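Local coordinates for exopolysaccharide biosynthesis protein (Pantoea stewartii subsp. stewartii DC283, PDB 6TGF) that modifies biofilm glycan, probably as a trimeric, tailspike-like hydrolase acting on the bacterium's own exopolysaccharide, at residues Asp409-Glu415 and Pro433-Leu439; Phe419-Lys425 and Gly443-Asp449; Asp453-Trp459 and Ile474-Leu480. One frame throughout, in Å; residues are numbered along the deposited sequence.

Interaction 1. Residues Asp409-Glu415 and Pro433-Leu439; sequences DHSTAIE and PRCSQSL. With EDO (1,2-ethanediol), chain Z.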
loop_
_atom_site.group_PDB
_atom_site.type_symbol
_atom_site.label_atom_id
_atom_site.label_comp_id
_atom_site.label_asym_id
_atom_site.label_seq_id
_atom_site.Cartn_x
_atom_site.Cartn_y
_atom_site.Cartn_z
ATOM N N ASP B 409 -24.161 -10.823 -10.480
ATOM C CA ASP B 409 -25.049 -9.646 -10.279
ATOM C C ASP B 409 -24.325 -8.555 -9.478
ATOM O O ASP B 409 -25.027 -7.689 -8.914
ATOM C CB ASP B 409 -26.357 -10.067 -9.600
ATOM C CG ASP B 409 -26.190 -10.596 -8.183
ATOM O OD1 ASP B 409 -25.044 -10.907 -7.798
ATOM O OD2 ASP B 409 -27.211 -10.696 -7.475
ATOM N N HIS B 410 -22.986 -8.574 -9.432
ATOM C CA HIS B 410 -22.167 -7.577 -8.689
ATOM C C HIS B 410 -20.696 -7.639 -9.118
ATOM O O HIS B 410 -20.346 -8.509 -9.940
ATOM C CB HIS B 410 -22.328 -7.773 -7.174
ATOM C CG HIS B 410 -21.709 -9.021 -6.641
ATOM N ND1 HIS B 410 -22.235 -10.273 -6.890
ATOM C CD2 HIS B 410 -20.627 -9.215 -5.857
ATOM C CE1 HIS B 410 -21.495 -11.185 -6.293
ATOM N NE2 HIS B 410 -20.502 -10.562 -5.652
ATOM N N SER B 411 -19.887 -6.718 -8.583
ATOM C CA SER B 411 -18.410 -6.646 -8.736
ATOM C C SER B 411 -17.756 -6.935 -7.380
ATOM O O SER B 411 -18.403 -6.668 -6.350
ATOM C CB SER B 411 -17.993 -5.303 -9.280
ATOM O OG SER B 411 -18.635 -5.034 -10.520
ATOM N N THR B 412 -16.528 -7.461 -7.378
ATOM C CA THR B 412 -15.819 -7.932 -6.156
ATOM C C THR B 412 -14.382 -7.399 -6.133
ATOM O O THR B 412 -13.753 -7.336 -7.206
ATOM C CB THR B 412 -15.847 -9.464 -6.067
ATOM O OG1 THR B 412 -17.214 -9.876 -6.080
ATOM C CG2 THR B 412 -15.165 -10.002 -4.827
ATOM N N ALA B 413 -13.897 -7.040 -4.939
ATOM C CA ALA B 413 -12.486 -6.709 -4.629
ATOM C C ALA B 413 -11.958 -5.643 -5.597
ATOM O O ALA B 413 -10.913 -5.881 -6.237
ATOM C CB ALA B 413 -11.653 -7.967 -4.662
ATOM N N ILE B 414 -12.661 -4.510 -5.692
ATOM C CA ILE B 414 -12.204 -3.296 -6.432
ATOM C C ILE B 414 -11.346 -2.473 -5.464
ATOM O O ILE B 414 -11.868 -2.098 -4.398
ATOM C CB ILE B 414 -13.393 -2.471 -6.973
ATOM C CG1 ILE B 414 -14.431 -3.330 -7.706
ATOM C CG2 ILE B 414 -12.893 -1.315 -7.832
ATOM C CD1 ILE B 414 -14.155 -3.555 -9.173
ATOM N N GLU B 415 -10.081 -2.219 -5.810
ATOM C CA GLU B 415 -9.147 -1.407 -4.984
ATOM C C GLU B 415 -8.586 -0.262 -5.837
ATOM O O GLU B 415 -7.647 -0.510 -6.618
ATOM C CB GLU B 415 -8.039 -2.289 -4.405
ATOM C CG GLU B 415 -7.094 -1.540 -3.483
ATOM C CD GLU B 415 -6.148 -2.422 -2.686
ATOM O OE1 GLU B 415 -5.614 -1.938 -1.675
ATOM O OE2 GLU B 415 -5.944 -3.587 -3.083
ATOM N N PRO B 433 -21.391 0.576 -9.365
ATOM C CA PRO B 433 -22.460 0.053 -8.513
ATOM C C PRO B 433 -22.207 -1.405 -8.095
ATOM O O PRO B 433 -21.551 -2.121 -8.834
ATOM C CB PRO B 433 -23.716 0.151 -9.396
ATOM C CG PRO B 433 -23.182 0.125 -10.814
ATOM C CD PRO B 433 -21.844 0.828 -10.742
ATOM N N ARG B 434 -22.720 -1.794 -6.923
ATOM C CA ARG B 434 -22.675 -3.182 -6.387
ATOM C C ARG B 434 -21.230 -3.697 -6.364
ATOM O O ARG B 434 -20.991 -4.811 -6.868
ATOM C CB ARG B 434 -23.553 -4.109 -7.232
ATOM C CG ARG B 434 -25.026 -3.732 -7.263
ATOM C CD ARG B 434 -25.824 -4.833 -7.930
ATOM N NE ARG B 434 -27.240 -4.524 -8.058
ATOM C CZ ARG B 434 -28.141 -5.318 -8.629
ATOM N NH1 ARG B 434 -27.778 -6.486 -9.137
ATOM N NH2 ARG B 434 -29.406 -4.943 -8.689
ATOM N N CYS B 435 -20.304 -2.914 -5.804
ATOM C CA CYS B 435 -18.892 -3.314 -5.565
ATOM C C CYS B 435 -18.745 -3.776 -4.111
ATOM O O CYS B 435 -18.874 -2.926 -3.206
ATOM C CB CYS B 435 -17.934 -2.169 -5.866
ATOM S SG CYS B 435 -17.702 -1.878 -7.638
ATOM N N SER B 436 -18.502 -5.074 -3.905
ATOM C CA SER B 436 -18.375 -5.724 -2.574
ATOM C C SER B 436 -16.893 -5.933 -2.239
ATOM O O SER B 436 -16.091 -6.073 -3.183
ATOM C CB SER B 436 -19.142 -7.022 -2.540
ATOM O OG SER B 436 -20.445 -6.856 -3.083
ATOM N N GLN B 437 -16.555 -5.939 -0.944
ATOM C CA GLN B 437 -15.180 -6.148 -0.406
ATOM C C GLN B 437 -14.188 -5.208 -1.110
ATOM O O GLN B 437 -13.075 -5.665 -1.441
ATOM C CB GLN B 437 -14.762 -7.612 -0.578
ATOM C CG GLN B 437 -15.615 -8.600 0.207
ATOM C CD GLN B 437 -16.905 -8.968 -0.487
ATOM O OE1 GLN B 437 -17.990 -8.852 0.078
ATOM N NE2 GLN B 437 -16.798 -9.421 -1.724
ATOM N N SER B 438 -14.565 -3.939 -1.309
ATOM C CA SER B 438 -13.822 -2.950 -2.136
ATOM C C SER B 438 -13.192 -1.860 -1.256
ATOM O O SER B 438 -13.660 -1.680 -0.113
ATOM C CB SER B 438 -14.728 -2.371 -3.185
ATOM O OG SER B 438 -15.107 -3.373 -4.117
ATOM N N LEU B 439 -12.165 -1.171 -1.774
ATOM C CA LEU B 439 -11.358 -0.164 -1.029
ATOM C C LEU B 439 -11.038 1.049 -1.913
ATOM O O LEU B 439 -10.759 0.862 -3.115
ATOM C CB LEU B 439 -10.057 -0.812 -0.540
ATOM C CG LEU B 439 -10.214 -1.961 0.457
ATOM C CD1 LEU B 439 -10.227 -3.304 -0.256
ATOM C CD2 LEU B 439 -9.103 -1.931 1.496
HETATM C C1 EDO Z . -21.242 -10.040 -0.336
HETATM O O1 EDO Z . -21.801 -9.338 -1.430
HETATM C C2 EDO Z . -21.651 -9.486 0.984
HETATM O O2 EDO Z . -22.014 -10.459 1.950
HETATM O O HOH W 1 -19.496 -2.499 -10.458
#
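Ser-411 and Thr-412 pair in parallel with Cys-435 and Ser-436, a buried strand-on-strand contact between equivalent positions of two successive coils. Three backbone bonds, Ser-411 N to Arg-434 O, Ser-436 N to Ser-411 O and Ala-413 N to Ser-436 O, hold this short pair together. Both chains then bend, at Ala-413 and Gln-437, and pairing resumes where Leu-439 N donates to Ile-414 O (2.8 Å). At the bend a side chain takes over: Ser-438 OG accepts from Ile-414 N (3.1 Å) and donates back to Ser-436 O, which it meets from above the carbonyl plane. Such in-register stacking of strands and corners is characteristic of a parallel beta-helix, here the tailspike-like one. On the side of Ser-411 and Cys-435, Cys-435 SG packs against Ile-414 CG1 (3.6 Å), with Trp-459 of the next coil beside both. Before the strands, the extended Arg-434 chain brings NH1 to Asp-409 O (3.0 Å), in the guanidinium plane and on a carbonyl lone pair. His-410 ND1 donates to Asp-409 OD1, and Trp-502 meets the imidazole. One water joins Ser-411 OG (2.7 Å) to Pro-433 O. At the far end, Glu-415 bonds to His-441 and Asn-442 of the second subunit.

Interaction 2. Residues Phe419-Lys425 and Gly443-Asp449; sequences FNAQHCK and GWIEHCD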
loop_
_atom_site.group_PDB
_atom_site.type_symbol
_atom_site.label_atom_id
_atom_site.label_comp_id
_atom_site.label_asym_id
_atom_site.label_seq_id
_atom_site.Cartn_x
_atom_site.Cartn_y
_atom_site.Cartn_z
ATOM N N PHE B 419 -5.100 8.181 -6.768
ATOM C CA PHE B 419 -5.690 8.696 -8.031
ATOM C C PHE B 419 -6.078 10.169 -7.876
ATOM O O PHE B 419 -6.224 10.655 -6.739
ATOM C CB PHE B 419 -6.877 7.836 -8.474
ATOM C CG PHE B 419 -8.044 7.772 -7.519
ATOM C CD1 PHE B 419 -8.119 6.780 -6.555
ATOM C CD2 PHE B 419 -9.086 8.682 -7.605
ATOM C CE1 PHE B 419 -9.196 6.714 -5.685
ATOM C CE2 PHE B 419 -10.164 8.613 -6.734
ATOM C CZ PHE B 419 -10.219 7.628 -5.776
ATOM N N ASN B 420 -6.227 10.856 -9.013
ATOM C CA ASN B 420 -6.588 12.296 -9.089
ATOM C C ASN B 420 -7.387 12.539 -10.377
ATOM O O ASN B 420 -6.798 12.413 -11.466
ATOM C CB ASN B 420 -5.342 13.181 -8.986
ATOM C CG ASN B 420 -5.659 14.658 -9.058
ATOM O OD1 ASN B 420 -5.725 15.227 -10.144
ATOM N ND2 ASN B 420 -5.844 15.292 -7.912
ATOM N N ALA B 421 -8.679 12.859 -10.245
ATOM C CA ALA B 421 -9.597 13.210 -11.354
ATOM C C ALA B 421 -9.859 14.720 -11.333
ATOM O O ALA B 421 -10.341 15.216 -10.295
ATOM C CB ALA B 421 -10.878 12.423 -11.236
ATOM N N GLN B 422 -9.546 15.416 -12.433
ATOM C CA GLN B 422 -9.665 16.894 -12.568
ATOM C C GLN B 422 -10.584 17.244 -13.744
ATOM O O GLN B 422 -10.388 16.675 -14.836
ATOM C CB GLN B 422 -8.293 17.532 -12.795
ATOM C CG GLN B 422 -7.324 17.353 -11.636
ATOM C CD GLN B 422 -7.647 18.212 -10.437
ATOM O OE1 GLN B 422 -8.058 19.366 -10.559
ATOM N NE2 GLN B 422 -7.441 17.654 -9.255
ATOM N N HIS B 423 -11.542 18.150 -13.515
ATOM C CA HIS B 423 -12.340 18.865 -14.549
ATOM C C HIS B 423 -13.047 17.880 -15.491
ATOM O O HIS B 423 -13.156 18.198 -16.692
ATOM C CB HIS B 423 -11.442 19.855 -15.306
ATOM C CG HIS B 423 -10.937 20.968 -14.451
ATOM N ND1 HIS B 423 -11.763 21.973 -13.986
ATOM C CD2 HIS B 423 -9.703 21.239 -13.974
ATOM C CE1 HIS B 423 -11.058 22.815 -13.258
ATOM N NE2 HIS B 423 -9.790 22.388 -13.238
ATOM N N CYS B 424 -13.530 16.749 -14.967
ATOM C CA CYS B 424 -14.299 15.723 -15.724
ATOM C C CYS B 424 -15.788 16.081 -15.694
ATOM O O CYS B 424 -16.341 16.201 -14.584
ATOM C CB CYS B 424 -14.068 14.328 -15.158
ATOM S SG CYS B 424 -12.358 13.760 -15.351
ATOM N N LYS B 425 -16.409 16.244 -16.868
ATOM C CA LYS B 425 -17.777 16.808 -17.020
ATOM C C LYS B 425 -18.573 16.015 -18.062
ATOM O O LYS B 425 -18.160 16.014 -19.237
ATOM C CB LYS B 425 -17.698 18.283 -17.429
ATOM C CG LYS B 425 -17.720 19.281 -16.276
ATOM C CD LYS B 425 -16.415 20.008 -16.028
ATOM C CE LYS B 425 -16.568 21.133 -15.024
ATOM N NZ LYS B 425 -15.259 21.682 -14.602
ATOM N N GLY B 443 -7.369 9.342 -2.617
ATOM C CA GLY B 443 -7.864 9.770 -3.939
ATOM C C GLY B 443 -8.452 11.170 -3.900
ATOM O O GLY B 443 -9.101 11.511 -2.893
ATOM N N TRP B 444 -8.229 11.952 -4.961
ATOM C CA TRP B 444 -8.755 13.333 -5.137
ATOM C C TRP B 444 -9.640 13.389 -6.387
ATOM O O TRP B 444 -9.190 12.932 -7.454
ATOM C CB TRP B 444 -7.606 14.343 -5.221
ATOM C CG TRP B 444 -6.856 14.540 -3.940
ATOM C CD1 TRP B 444 -5.990 13.665 -3.352
ATOM C CD2 TRP B 444 -6.888 15.702 -3.090
ATOM N NE1 TRP B 444 -5.489 14.195 -2.194
ATOM C CE2 TRP B 444 -6.022 15.443 -2.005
ATOM C CE3 TRP B 444 -7.565 16.927 -3.132
ATOM C CZ2 TRP B 444 -5.817 16.366 -0.979
ATOM C CZ3 TRP B 444 -7.362 17.838 -2.117
ATOM C CH2 TRP B 444 -6.498 17.560 -1.057
ATOM N N ILE B 445 -10.860 13.912 -6.247
ATOM C CA ILE B 445 -11.778 14.240 -7.379
ATOM C C ILE B 445 -12.155 15.720 -7.250
ATOM O O ILE B 445 -12.946 16.052 -6.347
ATOM C CB ILE B 445 -13.013 13.313 -7.397
ATOM C CG1 ILE B 445 -12.610 11.836 -7.464
ATOM C CG2 ILE B 445 -13.954 13.693 -8.533
ATOM C CD1 ILE B 445 -13.734 10.871 -7.157
ATOM N N GLU B 446 -11.587 16.568 -8.112
ATOM C CA GLU B 446 -11.713 18.047 -8.039
ATOM C C GLU B 446 -12.364 18.569 -9.324
ATOM O O GLU B 446 -11.945 18.141 -10.414
ATOM C CB GLU B 446 -10.339 18.690 -7.836
ATOM C CG GLU B 446 -9.470 17.966 -6.825
ATOM C CD GLU B 446 -8.261 18.762 -6.369
ATOM O OE1 GLU B 446 -8.461 19.801 -5.707
ATOM O OE2 GLU B 446 -7.127 18.350 -6.686
ATOM N N HIS B 447 -13.354 19.456 -9.183
ATOM C CA HIS B 447 -14.009 20.207 -10.290
ATOM C C HIS B 447 -14.659 19.238 -11.290
ATOM O O HIS B 447 -14.792 19.617 -12.468
ATOM C CB HIS B 447 -12.991 21.143 -10.960
ATOM C CG HIS B 447 -12.044 21.790 -10.003
ATOM N ND1 HIS B 447 -12.434 22.798 -9.142
ATOM C CD2 HIS B 447 -10.732 21.574 -9.763
ATOM C CE1 HIS B 447 -11.401 23.178 -8.416
ATOM N NE2 HIS B 447 -10.343 22.442 -8.779
ATOM N N CYS B 448 -15.063 18.046 -10.831
ATOM C CA CYS B 448 -15.742 17.000 -11.642
ATOM C C CYS B 448 -17.244 17.027 -11.339
ATOM O O CYS B 448 -17.602 17.003 -10.147
ATOM C CB CYS B 448 -15.176 15.614 -11.352
ATOM S SG CYS B 448 -13.421 15.438 -11.766
ATOM N N ASP B 449 -18.083 17.076 -12.378
ATOM C CA ASP B 449 -19.559 17.228 -12.255
ATOM C C ASP B 449 -20.147 16.039 -11.490
ATOM O O ASP B 449 -21.006 16.272 -10.619
ATOM C CB ASP B 449 -20.231 17.375 -13.623
ATOM C CG ASP B 449 -20.236 18.797 -14.158
ATOM O OD1 ASP B 449 -19.520 19.647 -13.586
ATOM O OD2 ASP B 449 -20.952 19.042 -15.150
#
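The Phe-419 ring carries Gly-443 CA on one face, 3.6 Å from the ring centroid, a CH-pi contact almost over the middle. Ile-445 CG1 stands at the ring's edge, 4.1 Å from CE2. The torsion that brings the ring there sets Phe-419 CG between its backbone N and carbonyl carbon (chi1 61°), swinging it over the neighbouring strand, and it also stacks on Trp-386 of the preceding coil. Farther along, the imidazoles of His-423 and His-447 run side by side, planes 11° apart but slid so far that they barely overlap. His-447 CB lies over one face of the His-423 ring. Gln-422 OE1 lies at the edge of the His-447 ring, and Asp-468 takes the hydrogen bond of His-447 ND1.

The polar row on the same side as Trp-444 centres on the Gln-422 amide. NE2 donates to Glu-446 OE2 (2.7 Å), meeting the carboxylate from above its plane, and also to Asn-420 OD1, so two acceptors limit the amide's rotation. On the other side, Ala-421 CB packs against Ile-445 CG1 and Cys-448 SG. That sulfur accepts a hydrogen bond from Cys-424 N (3.5 Å), a usual length for sulfur, as the chains turn, and beyond the strands a further backbone bond runs from Asp-449 N to Cys-424 O. Lys-425 crosses Asp-449 at about a right angle; its NZ reaches His-447 O (3.0 Å).

The axes of the segments 419-422 and 443-446 approach to 4.6 Å and run parallel, and the two belong to successive coils of the beta-helix. Strand 380-389 pairs with the first and strand 458-467 with the second, while Trp-444 packs against Thr-412 of the third subunit.

Interaction 3. Residues Asp453-Trp459 and Ile474-Leu480; sequences DISNGQW and IAWHSRL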
loop_
_atom_site.group_PDB
_atom_site.type_symbol
_atom_site.label_atom_id
_atom_site.label_comp_id
_atom_site.label_asym_id
_atom_site.label_seq_id
_atom_site.Cartn_x
_atom_site.Cartn_y
_atom_site.Cartn_z
ATOM N N ASP B 453 -20.985 6.835 -9.086
ATOM C CA ASP B 453 -21.940 5.904 -8.431
ATOM C C ASP B 453 -21.166 4.749 -7.785
ATOM O O ASP B 453 -20.529 3.979 -8.528
ATOM C CB ASP B 453 -22.963 5.387 -9.446
ATOM C CG ASP B 453 -24.016 4.470 -8.849
ATOM O OD1 ASP B 453 -24.310 4.621 -7.649
ATOM O OD2 ASP B 453 -24.530 3.612 -9.592
ATOM N N ILE B 454 -21.224 4.647 -6.453
ATOM C CA ILE B 454 -20.727 3.479 -5.665
ATOM C C ILE B 454 -21.875 2.962 -4.787
ATOM O O ILE B 454 -21.599 2.446 -3.687
ATOM C CB ILE B 454 -19.469 3.850 -4.848
ATOM C CG1 ILE B 454 -19.741 4.951 -3.819
ATOM C CG2 ILE B 454 -18.324 4.224 -5.777
ATOM C CD1 ILE B 454 -18.725 5.008 -2.701
ATOM N N SER B 455 -23.115 3.080 -5.275
ATOM C CA SER B 455 -24.359 2.668 -4.571
ATOM C C SER B 455 -24.388 1.144 -4.408
ATOM O O SER B 455 -23.742 0.447 -5.219
ATOM C CB SER B 455 -25.583 3.163 -5.302
ATOM O OG SER B 455 -25.611 2.673 -6.635
ATOM N N ASN B 456 -25.099 0.657 -3.386
ATOM C CA ASN B 456 -25.321 -0.789 -3.102
ATOM C C ASN B 456 -23.973 -1.508 -2.951
ATOM O O ASN B 456 -23.919 -2.725 -3.222
ATOM C CB ASN B 456 -26.186 -1.435 -4.190
ATOM C CG ASN B 456 -27.644 -1.044 -4.090
ATOM O OD1 ASN B 456 -28.265 -1.224 -3.046
ATOM N ND2 ASN B 456 -28.201 -0.522 -5.171
ATOM N N GLY B 457 -22.936 -0.789 -2.506
ATOM C CA GLY B 457 -21.551 -1.292 -2.430
ATOM C C GLY B 457 -21.140 -1.638 -1.011
ATOM O O GLY B 457 -21.996 -1.573 -0.104
ATOM N N GLN B 458 -19.869 -2.013 -0.843
ATOM C CA GLN B 458 -19.193 -2.242 0.462
ATOM C C GLN B 458 -17.751 -1.740 0.332
ATOM O O GLN B 458 -16.933 -2.449 -0.290
ATOM C CB GLN B 458 -19.246 -3.721 0.844
ATOM C CG GLN B 458 -18.643 -4.029 2.207
ATOM C CD GLN B 458 -18.537 -5.513 2.466
ATOM O OE1 GLN B 458 -18.059 -6.278 1.631
ATOM N NE2 GLN B 458 -18.985 -5.931 3.637
ATOM N N TRP B 459 -17.468 -0.554 0.882
ATOM C CA TRP B 459 -16.215 0.207 0.638
ATOM C C TRP B 459 -15.541 0.577 1.962
ATOM O O TRP B 459 -16.237 1.093 2.857
ATOM C CB TRP B 459 -16.508 1.466 -0.185
ATOM C CG TRP B 459 -16.958 1.203 -1.589
ATOM C CD1 TRP B 459 -18.239 1.027 -2.024
ATOM C CD2 TRP B 459 -16.122 1.114 -2.757
ATOM N NE1 TRP B 459 -18.258 0.826 -3.378
ATOM C CE2 TRP B 459 -16.975 0.875 -3.857
ATOM C CE3 TRP B 459 -14.744 1.210 -2.982
ATOM C CZ2 TRP B 459 -16.489 0.733 -5.156
ATOM C CZ3 TRP B 459 -14.265 1.066 -4.266
ATOM C CH2 TRP B 459 -15.128 0.830 -5.337
ATOM N N ILE B 474 -22.736 9.405 -5.517
ATOM C CA ILE B 474 -23.963 8.604 -5.229
ATOM C C ILE B 474 -23.532 7.300 -4.547
ATOM O O ILE B 474 -22.849 6.490 -5.201
ATOM C CB ILE B 474 -24.782 8.350 -6.511
ATOM C CG1 ILE B 474 -25.165 9.652 -7.225
ATOM C CG2 ILE B 474 -26.004 7.494 -6.208
ATOM C CD1 ILE B 474 -26.083 10.559 -6.434
ATOM N N ALA B 475 -23.909 7.121 -3.278
ATOM C CA ALA B 475 -23.576 5.943 -2.442
ATOM C C ALA B 475 -24.846 5.412 -1.764
ATOM O O ALA B 475 -24.781 5.077 -0.565
ATOM C CB ALA B 475 -22.518 6.323 -1.434
ATOM N N TRP B 476 -25.952 5.323 -2.515
ATOM C CA TRP B 476 -27.279 4.871 -2.014
ATOM C C TRP B 476 -27.181 3.414 -1.545
ATOM O O TRP B 476 -26.672 2.583 -2.321
ATOM C CB TRP B 476 -28.366 5.028 -3.086
ATOM C CG TRP B 476 -28.600 6.432 -3.553
ATOM C CD1 TRP B 476 -28.367 7.586 -2.863
ATOM C CD2 TRP B 476 -29.155 6.830 -4.820
ATOM N NE1 TRP B 476 -28.718 8.672 -3.620
ATOM C CE2 TRP B 476 -29.208 8.240 -4.823
ATOM C CE3 TRP B 476 -29.603 6.137 -5.950
ATOM C CZ2 TRP B 476 -29.690 8.964 -5.913
ATOM C CZ3 TRP B 476 -30.080 6.853 -7.027
ATOM C CH2 TRP B 476 -30.121 8.248 -7.006
ATOM N N HIS B 477 -27.633 3.132 -0.317
ATOM C CA HIS B 477 -27.642 1.783 0.317
ATOM C C HIS B 477 -26.220 1.213 0.406
ATOM O O HIS B 477 -26.096 -0.012 0.591
ATOM C CB HIS B 477 -28.557 0.821 -0.459
ATOM C CG HIS B 477 -29.969 1.283 -0.589
ATOM N ND1 HIS B 477 -30.843 1.308 0.481
ATOM C CD2 HIS B 477 -30.668 1.719 -1.659
ATOM C CE1 HIS B 477 -32.014 1.754 0.077
ATOM N NE2 HIS B 477 -31.935 2.011 -1.232
ATOM N N SER B 478 -25.188 2.056 0.285
ATOM C CA SER B 478 -23.768 1.625 0.215
ATOM C C SER B 478 -23.201 1.484 1.633
ATOM O O SER B 478 -23.367 2.422 2.433
ATOM C CB SER B 478 -22.945 2.570 -0.620
ATOM O OG SER B 478 -21.762 1.931 -1.075
ATOM N N ARG B 479 -22.559 0.349 1.918
ATOM C CA ARG B 479 -21.993 0.006 3.250
ATOM C C ARG B 479 -20.583 0.602 3.353
ATOM O O ARG B 479 -19.615 -0.091 2.975
ATOM C CB ARG B 479 -21.992 -1.514 3.443
ATOM C CG ARG B 479 -23.359 -2.166 3.292
ATOM C CD ARG B 479 -23.272 -3.681 3.291
ATOM N NE ARG B 479 -22.764 -4.224 2.039
ATOM C CZ ARG B 479 -22.375 -5.485 1.857
ATOM N NH1 ARG B 479 -22.421 -6.355 2.852
ATOM N NH2 ARG B 479 -21.936 -5.871 0.672
ATOM N N LEU B 480 -20.477 1.843 3.840
ATOM C CA LEU B 480 -19.211 2.625 3.866
ATOM C C LEU B 480 -18.514 2.450 5.221
ATOM O O LEU B 480 -19.216 2.339 6.243
ATOM C CB LEU B 480 -19.516 4.100 3.588
ATOM C CG LEU B 480 -20.330 4.384 2.326
ATOM C CD1 LEU B 480 -20.378 5.879 2.047
ATOM C CD2 LEU B 480 -19.770 3.639 1.121
HETATM O O HOH W 2 -21.960 -4.586 -1.717
HETATM O O HOH W 3 -24.765 -2.329 0.005
#
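Asp-453 opens the contact where strand pairing gives way to a corner: the next residue's amide, Ile-454 N, donates to Ile-474 O (2.8 Å) almost straight along the carbonyl. The Asp-453 carboxylate turns back on its own chain, OD1 taking both Ser-455 N and Ser-455 OG, an Asx turn reinforced by the hydroxyl. Ile-454 is buried, with CG1 on Ala-475 CB and CD1 on Leu-480 CD2, while its CG2 lies over one face of the Trp-459 ring. The Ser-478 torsion (chi1 -159°) places OG between Ile-454 O, to which it donates (2.7 Å), and Gly-457 N, from which it weakly accepts.

Ser-455 CB rests against the Trp-476 carbonyl, whose oxygen is held by Asn-456 N (2.7 Å). The Asn-456 amide lies alongside His-477, its plane 6° from the imidazole, with OD1 near His-477 CB; its polar atoms are bound by Trp-502 and Asp-500. Gly-457 O accepts from Arg-479 N (2.8 Å) and, weakly, from Arg-479 NE, and a water ties it to His-477 O. The Arg-479 guanidinium stacks on the Gln-458 amide at 10°; Gln-458 NE2 lies 3.5 Å above the guanidinium plane, toward its rim, while a second water bridges Arg-479 NH2 to Asn-456 O. Gln-458 OE1 takes Gln-437 N from the preceding coil. Finally, Trp-459 N donates to Arg-479 O, and Leu-480 CD2 packs 4.1 Å from Trp-459 CB.

Corner over corner and strand beside parallel strand is how successive coils of a parallel beta-helix stack; here the second corner includes a type II turn from Ala-475 to Ser-478.

Overall arrangement
From the N terminus, the chain first runs through 409-415 and 419-425, one after the other, both sharing strand 414-422, and then returns one coil later as 433-439 and 443-449. Interactions 1 and 2 therefore cross: each closes a coil of the beta-helix by joining its start to the equivalent place on the next. Their centres lie about 21 Å apart, at different points around the same pair of coils. Interaction 3 follows in series on the next two coils, joining 453-459 to 474-480. It touches interaction 1 directly, Gln-458 backbone atoms lying against Cys-435 and Ser-438. Interactions 1 and 3 both touch the second subunit, whereas interaction 2 comes within reach of the third.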